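PDB 2YV9: chloride intracellular channel exc-4 from Caenorhabditis elegans, which may insert into membranes to form chloride channels, and regulates the width of the lumen as the excretory canal of the worm grows. Local coordinates for residues 168-171 against 172-175; 216-219 against 220-223; 247-251 against 252-256. All coordinates share one frame; numbering follows the deposited sequence.

In the fold
Followed from the N terminus, the chain first builds the thioredoxin-like domain and then the all-helical C-terminal part of the GST fold, where all three contacts lie. They come in series, none enclosing or crossing another, and each is local. Interaction 1 is two turns of helix 155-178. Interaction 2 takes the chain from the loop after helix 190-210 into helix 219-228, and touches interaction 1: D172 OD1 accepts a probable hydrogen bond from L221 N, so the two helices are joined there. Interaction 3 ends helix 241-251 and starts the loop to helix 258-262; its centre is about 30 Å from that of interaction 1.

Interaction 1 (168-171 against 172-175); sequences LSNI and DQLL
The side chain of Q173 folds back along the helix over S169, one turn earlier. Its CG stands beside the backbone N (chi1 -75°) and the chain runs on extended, which carries the amide over the S169 carbonyl to the serine hydroxyl. There NE2 donates to S169 OG at 3.0 Å, and the oxygen lies almost in the plane of the amide. A weak second bond runs from NE2 to S169 O, 3.4 Å away, so one amide nitrogen spans the side-chain and main-chain oxygens of the same residue. The amide of N170 is turned 75° against that of Q173, with OD1 3.9 Å from NE2.

A water continues the polar surface beyond the serine. It is 2.9 Å from S169 OG and donates to D172 OD2, while the other carboxylate oxygen, OD1, accepts L221 N from helix 219-228. F218 leans against both S169 and D172. On the apolar face I171 and L175 lie side by side, CG2 of the first 4.1 Å from CD1 of the second. With L168 they face helices 117-140, 190-210 and 219-228. Backbone bonds from D172, Q173, L174 and L175 to the carbonyls four residues back mark an alpha-helix; its polar S169, D172 and Q173 side and apolar L168, I171 and L175 side make it amphipathic, in the all-helical domain of the GST fold.

Interaction 2 (216-219 against 220-223); sequences HNFT and HLWA
Between H216 and A223 the backbone turns from loop into helix. F218 is the centre of an inverse gamma turn, in which T219 N makes a weak bond to N217 O, and is also the N-cap of helix 219-228. The first helical bonds follow: W222 N donates to F218 O at 2.9 Å, close to the C=O axis, and A223 N to T219 O at 2.8 Å.

F218, though at the N-cap, has no side-chain acceptor for the helix end; its CB packs 4.0 Å from L221 CB, and the two side chains run alongside each other in the same direction. L221 has CG anti to its own backbone N (chi1 178°), which places CD2 4.1 Å from CD2 of the phenylalanine. This is the N-terminal start of helix 219-228 in the helical C-terminal domain of the GST fold. Helix N-termini commonly present amide N-H groups that the helix itself cannot pair, and here a carboxylate of helix 155-178 serves as acceptor; so placed, it would probably also be favoured by the helix dipole.

W222 reaches back over the turn. F218 O lies near the indole plane at its edge, 3.4 Å from CD1, and NE1 approaches H216 CA at 3.8 Å while donating to I214 O. Replacing W222 by alanine would remove the indole, is likely to leave I214 O without that donor, and would probably open a gap beside H216, P272 and V275. The imidazole of H216 meets the five-membered indole ring obliquely, planes at 81°, and its NE2 is bonded to D213. T219 turns its side chain to the other helical neighbour, touching D278 and I279 of helix 273-280, and its OG1 accepts a weak bond from K282 NZ.

Interaction 3 (247-251 against 252-256); sequences HYKEQ and MNLFT
K249 O and L254 N, 2.9 Å apart, make the long bond that ends helix 241-251, joining residues five apart, the 6→1 bond of a Schellman motif. N253 supplies the left-handed backbone (phi 35°, psi 66°) expected at that place. The companion bond of the full motif is absent, however, since E250 O and N253 N stand 3.9 Å apart, so the ending is Schellman-like. Just before it, M252 N closes the last regular turn on Y248 O.

Past the bend the chain returns alongside K249, whose side chain carries most of the contact. Its CG sits beside the backbone N and its first methylenes are extended; a turn at chi3 (63°) then swings CE and NZ round towards the returning loop. L254 crosses this chain at about a right angle, with CB 3.9 Å from K249 CE and CD1 lying near CG. The oxygen of T256, OG1, is 3.5 Å from CE, so the lysine's carbons are flanked by an apolar branch and a hydroxyl.

M252 packs on R135 and V138 of helix 117-140 and on K72 of the second subunit, its CB 3.2 Å from Y248 O. Y248 leads its ring away from the bend, its OH hydrogen-bonded to Y127 OH and H201 ND1, and H247 CD2 sits over the ring centre, 3.8 Å above the plane. E250 faces the other domain, where OE2 forms a salt bridge with K25. At the far end of the lysine, NZ reaches F255 O from above the carbonyl plane at 2.5 Å, a separation short enough to be treated with caution.

Interaction 1 (168-171 against 172-175)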
loop_
_atom_site.group_PDB
_atom_site.type_symbol
_atom_site.label_atom_id
_atom_site.label_comp_id
_atom_site.label_asym_id
_atom_site.label_seq_id
_atom_site.Cartn_x
_atom_site.Cartn_y
_atom_site.Cartn_z
ATOM N N LEU A 168 -4.219 19.850 16.182
ATOM C CA LEU A 168 -3.083 19.782 17.108
ATOM C C LEU A 168 -3.565 20.028 18.539
ATOM O O LEU A 168 -3.131 19.351 19.490
ATOM C CB LEU A 168 -2.014 20.822 16.730
ATOM C CG LEU A 168 -1.225 20.465 15.483
ATOM C CD1 LEU A 168 -0.390 21.711 15.011
ATOM C CD2 LEU A 168 -0.328 19.246 15.656
ATOM N N SER A 169 -4.471 20.994 18.676
ATOM C CA SER A 169 -5.074 21.300 19.974
ATOM C C SER A 169 -5.892 20.113 20.481
ATOM O O SER A 169 -5.789 19.765 21.649
ATOM C CB SER A 169 -5.953 22.528 19.938
ATOM O OG SER A 169 -6.345 22.819 21.278
ATOM N N ASN A 170 -6.653 19.482 19.587
ATOM C CA ASN A 170 -7.466 18.291 19.943
ATOM C C ASN A 170 -6.599 17.128 20.454
ATOM O O ASN A 170 -6.881 16.502 21.478
ATOM C CB ASN A 170 -8.325 17.858 18.771
ATOM C CG ASN A 170 -9.440 18.864 18.433
ATOM O OD1 ASN A 170 -9.783 19.728 19.229
ATOM N ND2 ASN A 170 -9.999 18.733 17.225
ATOM N N ILE A 171 -5.503 16.880 19.763
ATOM C CA ILE A 171 -4.519 15.905 20.215
ATOM C C ILE A 171 -3.832 16.264 21.554
ATOM O O ILE A 171 -3.691 15.395 22.451
ATOM C CB ILE A 171 -3.507 15.620 19.078
ATOM C CG1 ILE A 171 -4.242 15.139 17.798
ATOM C CG2 ILE A 171 -2.476 14.590 19.552
ATOM C CD1 ILE A 171 -3.309 14.911 16.575
ATOM N N ASP A 172 -3.430 17.523 21.714
ATOM C CA ASP A 172 -2.964 17.987 23.006
ATOM C C ASP A 172 -3.971 17.651 24.101
ATOM O O ASP A 172 -3.572 17.154 25.123
ATOM C CB ASP A 172 -2.745 19.487 22.993
ATOM C CG ASP A 172 -2.033 19.991 24.238
ATOM O OD1 ASP A 172 -0.866 19.648 24.496
ATOM O OD2 ASP A 172 -2.654 20.822 24.951
ATOM N N GLN A 173 -5.245 17.955 23.832
ATOM C CA GLN A 173 -6.331 17.744 24.802
ATOM C C GLN A 173 -6.487 16.266 25.135
ATOM O O GLN A 173 -6.609 15.896 26.319
ATOM C CB GLN A 173 -7.641 18.330 24.259
ATOM C CG GLN A 173 -7.665 19.859 24.345
ATOM C CD GLN A 173 -8.870 20.498 23.622
ATOM O OE1 GLN A 173 -10.019 20.251 23.990
ATOM N NE2 GLN A 173 -8.600 21.328 22.598
ATOM N N LEU A 174 -6.465 15.422 24.109
ATOM C CA LEU A 174 -6.522 13.968 24.320
ATOM C C LEU A 174 -5.371 13.448 25.176
ATOM O O LEU A 174 -5.548 12.643 26.087
ATOM C CB LEU A 174 -6.510 13.258 22.971
ATOM C CG LEU A 174 -6.558 11.735 23.007
ATOM C CD1 LEU A 174 -7.788 11.281 23.850
ATOM C CD2 LEU A 174 -6.593 11.196 21.587
ATOM N N LEU A 175 -4.159 13.903 24.895
ATOM C CA LEU A 175 -3.021 13.490 25.657
ATOM C C LEU A 175 -3.082 13.971 27.090
ATOM O O LEU A 175 -2.624 13.270 28.008
ATOM C CB LEU A 175 -1.744 14.008 24.992
ATOM C CG LEU A 175 -1.336 13.259 23.731
ATOM C CD1 LEU A 175 -0.283 14.131 22.937
ATOM C CD2 LEU A 175 -0.733 11.830 23.980
HETATM O O HOH W 1 -4.941 22.231 23.744
#

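Interaction 2 (216-219 against 220-223)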
loop_
_atom_site.group_PDB
_atom_site.type_symbol
_atom_site.label_atom_id
_atom_site.label_comp_id
_atom_site.label_asym_id
_atom_site.label_seq_id
_atom_site.Cartn_x
_atom_site.Cartn_y
_atom_site.Cartn_z
ATOM N N HIS A 216 3.371 26.471 20.818
ATOM C CA HIS A 216 4.188 26.179 22.009
ATOM C C HIS A 216 3.377 25.976 23.304
ATOM O O HIS A 216 3.878 25.456 24.302
ATOM C CB HIS A 216 5.213 27.320 22.157
ATOM C CG HIS A 216 6.245 27.314 21.084
ATOM N ND1 HIS A 216 7.337 28.158 21.085
ATOM C CD2 HIS A 216 6.349 26.563 19.955
ATOM C CE1 HIS A 216 8.080 27.908 20.024
ATOM N NE2 HIS A 216 7.513 26.945 19.323
ATOM N N ASN A 217 2.121 26.375 23.282
ATOM C CA ASN A 217 1.253 26.219 24.459
ATOM C C ASN A 217 0.667 24.808 24.580
ATOM O O ASN A 217 0.062 24.471 25.597
ATOM C CB ASN A 217 0.155 27.280 24.457
ATOM C CG ASN A 217 -0.854 27.090 23.351
ATOM O OD1 ASN A 217 -0.503 27.034 22.191
ATOM N ND2 ASN A 217 -2.127 27.013 23.713
ATOM N N PHE A 218 0.833 23.974 23.547
ATOM C CA PHE A 218 0.338 22.603 23.561
ATOM C C PHE A 218 1.363 21.683 24.255
ATOM O O PHE A 218 2.085 20.878 23.632
ATOM C CB PHE A 218 0.079 22.118 22.142
ATOM C CG PHE A 218 -0.963 22.901 21.400
ATOM C CD1 PHE A 218 -1.903 23.709 22.053
ATOM C CD2 PHE A 218 -1.013 22.820 20.015
ATOM C CE1 PHE A 218 -2.838 24.426 21.324
ATOM C CE2 PHE A 218 -1.964 23.481 19.289
ATOM C CZ PHE A 218 -2.873 24.302 19.919
ATOM N N THR A 219 1.444 21.784 25.582
ATOM C CA THR A 219 2.519 21.141 26.326
ATOM C C THR A 219 2.515 19.612 26.288
ATOM O O THR A 219 3.579 18.975 26.256
ATOM C CB THR A 219 2.439 21.542 27.811
ATOM O OG1 THR A 219 2.141 22.934 27.892
ATOM C CG2 THR A 219 3.718 21.224 28.543
ATOM N N HIS A 220 1.317 19.014 26.355
ATOM C CA HIS A 220 1.183 17.551 26.324
ATOM C C HIS A 220 1.593 17.012 24.956
ATOM O O HIS A 220 2.250 15.989 24.858
ATOM C CB HIS A 220 -0.222 17.104 26.673
ATOM C CG HIS A 220 -0.500 17.186 28.146
ATOM N ND1 HIS A 220 -0.799 18.380 28.760
ATOM C CD2 HIS A 220 -0.350 16.273 29.131
ATOM C CE1 HIS A 220 -0.913 18.173 30.065
ATOM N NE2 HIS A 220 -0.619 16.909 30.316
ATOM N N LEU A 221 1.193 17.745 23.909
ATOM C CA LEU A 221 1.574 17.358 22.540
ATOM C C LEU A 221 3.078 17.442 22.409
ATOM O O LEU A 221 3.694 16.566 21.788
ATOM C CB LEU A 221 0.911 18.264 21.543
ATOM C CG LEU A 221 1.221 18.040 20.061
ATOM C CD1 LEU A 221 0.740 16.712 19.671
ATOM C CD2 LEU A 221 0.594 19.140 19.226
ATOM N N TRP A 222 3.661 18.539 22.909
ATOM C CA TRP A 222 5.119 18.718 22.784
ATOM C C TRP A 222 5.818 17.655 23.592
ATOM O O TRP A 222 6.886 17.145 23.221
ATOM C CB TRP A 222 5.538 20.126 23.183
ATOM C CG TRP A 222 5.507 21.090 22.023
ATOM C CD1 TRP A 222 4.637 22.089 21.802
ATOM C CD2 TRP A 222 6.448 21.124 20.957
ATOM N NE1 TRP A 222 4.981 22.773 20.652
ATOM C CE2 TRP A 222 6.092 22.162 20.116
ATOM C CE3 TRP A 222 7.558 20.350 20.635
ATOM C CZ2 TRP A 222 6.809 22.430 18.940
ATOM C CZ3 TRP A 222 8.263 20.616 19.493
ATOM C CH2 TRP A 222 7.909 21.633 18.679
ATOM N N ALA A 223 5.232 17.268 24.732
ATOM C CA ALA A 223 5.789 16.159 25.477
ATOM C C ALA A 223 5.797 14.809 24.703
ATOM O O ALA A 223 6.719 14.003 24.794
ATOM C CB ALA A 223 5.064 15.963 26.803
#

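Interaction 3 (247-251 against 252-256)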
loop_
_atom_site.group_PDB
_atom_site.type_symbol
_atom_site.label_atom_id
_atom_site.label_comp_id
_atom_site.label_asym_id
_atom_site.label_seq_id
_atom_site.Cartn_x
_atom_site.Cartn_y
_atom_site.Cartn_z
ATOM N N HIS A 247 11.098 15.822 -0.129
ATOM C CA HIS A 247 9.983 14.965 -0.424
ATOM C C HIS A 247 8.773 15.800 -0.817
ATOM O O HIS A 247 8.144 15.519 -1.840
ATOM C CB HIS A 247 9.719 14.063 0.808
ATOM C CG HIS A 247 8.458 13.268 0.741
ATOM N ND1 HIS A 247 8.403 11.994 0.215
ATOM C CD2 HIS A 247 7.208 13.547 1.184
ATOM C CE1 HIS A 247 7.174 11.520 0.345
ATOM N NE2 HIS A 247 6.425 12.449 0.913
ATOM N N TYR A 248 8.443 16.800 0.005
ATOM C CA TYR A 248 7.253 17.612 -0.250
ATOM C C TYR A 248 7.575 18.532 -1.432
ATOM O O TYR A 248 6.715 18.756 -2.259
ATOM C CB TYR A 248 6.802 18.393 0.955
ATOM C CG TYR A 248 6.207 17.488 2.008
ATOM C CD1 TYR A 248 4.881 17.121 1.957
ATOM C CD2 TYR A 248 7.012 16.942 2.981
ATOM C CE1 TYR A 248 4.357 16.262 2.904
ATOM C CE2 TYR A 248 6.524 16.104 3.934
ATOM C CZ TYR A 248 5.169 15.756 3.883
ATOM O OH TYR A 248 4.688 14.855 4.820
ATOM N N LYS A 249 8.814 19.013 -1.521
ATOM C CA LYS A 249 9.142 19.892 -2.677
ATOM C C LYS A 249 8.998 19.170 -4.004
ATOM O O LYS A 249 8.414 19.729 -4.941
ATOM C CB LYS A 249 10.496 20.597 -2.494
ATOM C CG LYS A 249 10.388 21.695 -1.473
ATOM C CD LYS A 249 11.655 22.480 -1.254
ATOM C CE LYS A 249 12.087 23.212 -2.477
ATOM N NZ LYS A 249 13.046 24.305 -2.137
ATOM N N GLU A 250 9.467 17.920 -4.089
ATOM C CA GLU A 250 9.447 17.176 -5.338
ATOM C C GLU A 250 8.031 16.855 -5.830
ATOM O O GLU A 250 7.800 16.798 -7.051
ATOM C CB GLU A 250 10.408 15.949 -5.330
ATOM C CG GLU A 250 10.000 14.707 -4.507
ATOM C CD GLU A 250 11.073 13.571 -4.476
ATOM O OE1 GLU A 250 11.979 13.571 -5.358
ATOM O OE2 GLU A 250 11.007 12.659 -3.575
ATOM N N GLN A 251 7.084 16.701 -4.899
ATOM C CA GLN A 251 5.666 16.500 -5.265
ATOM C C GLN A 251 4.850 17.818 -5.434
ATOM O O GLN A 251 3.936 17.855 -6.253
ATOM C CB GLN A 251 4.946 15.593 -4.246
ATOM C CG GLN A 251 5.626 14.230 -3.931
ATOM C CD GLN A 251 5.628 13.215 -5.085
ATOM O OE1 GLN A 251 4.810 13.275 -6.009
ATOM N NE2 GLN A 251 6.548 12.251 -5.005
ATOM N N MET A 252 5.155 18.834 -4.614
ATOM C CA MET A 252 4.561 20.187 -4.713
ATOM C C MET A 252 5.264 20.975 -5.871
ATOM O O MET A 252 5.049 22.185 -6.013
ATOM C CB MET A 252 4.674 20.972 -3.349
ATOM C CG MET A 252 3.581 20.730 -2.152
ATOM S SD MET A 252 1.910 21.201 -2.698
ATOM C CE MET A 252 2.217 22.477 -3.912
ATOM N N ASN A 253 6.098 20.301 -6.681
ATOM C CA ASN A 253 6.941 20.960 -7.689
ATOM C C ASN A 253 7.445 22.331 -7.246
ATOM O O ASN A 253 7.033 23.347 -7.788
ATOM C CB ASN A 253 6.202 21.052 -9.025
ATOM C CG ASN A 253 6.291 19.767 -9.818
ATOM O OD1 ASN A 253 5.463 18.858 -9.665
ATOM N ND2 ASN A 253 7.304 19.684 -10.684
ATOM N N LEU A 254 8.281 22.339 -6.212
ATOM C CA LEU A 254 9.000 23.542 -5.754
ATOM C C LEU A 254 10.501 23.324 -5.897
ATOM O O LEU A 254 11.000 22.176 -5.814
ATOM C CB LEU A 254 8.710 23.887 -4.301
ATOM C CG LEU A 254 7.273 23.865 -3.837
ATOM C CD1 LEU A 254 7.215 24.115 -2.326
ATOM C CD2 LEU A 254 6.475 24.901 -4.602
ATOM N N PHE A 255 11.223 24.425 -6.104
ATOM C CA PHE A 255 12.605 24.328 -6.573
ATOM C C PHE A 255 13.654 24.121 -5.480
ATOM O O PHE A 255 13.716 24.865 -4.484
ATOM C CB PHE A 255 13.026 25.530 -7.410
ATOM C CG PHE A 255 14.387 25.343 -8.051
ATOM C CD1 PHE A 255 14.547 24.457 -9.101
ATOM C CD2 PHE A 255 15.502 25.987 -7.556
ATOM C CE1 PHE A 255 15.792 24.253 -9.670
ATOM C CE2 PHE A 255 16.745 25.786 -8.116
ATOM C CZ PHE A 255 16.895 24.920 -9.173
ATOM N N THR A 256 14.507 23.128 -5.728
ATOM C CA THR A 256 15.628 22.807 -4.873
ATOM C C THR A 256 16.904 23.138 -5.615
ATOM O O THR A 256 17.266 22.433 -6.555
ATOM C CB THR A 256 15.622 21.305 -4.558
ATOM O OG1 THR A 256 14.386 20.954 -3.917
ATOM C CG2 THR A 256 16.820 20.924 -3.683
#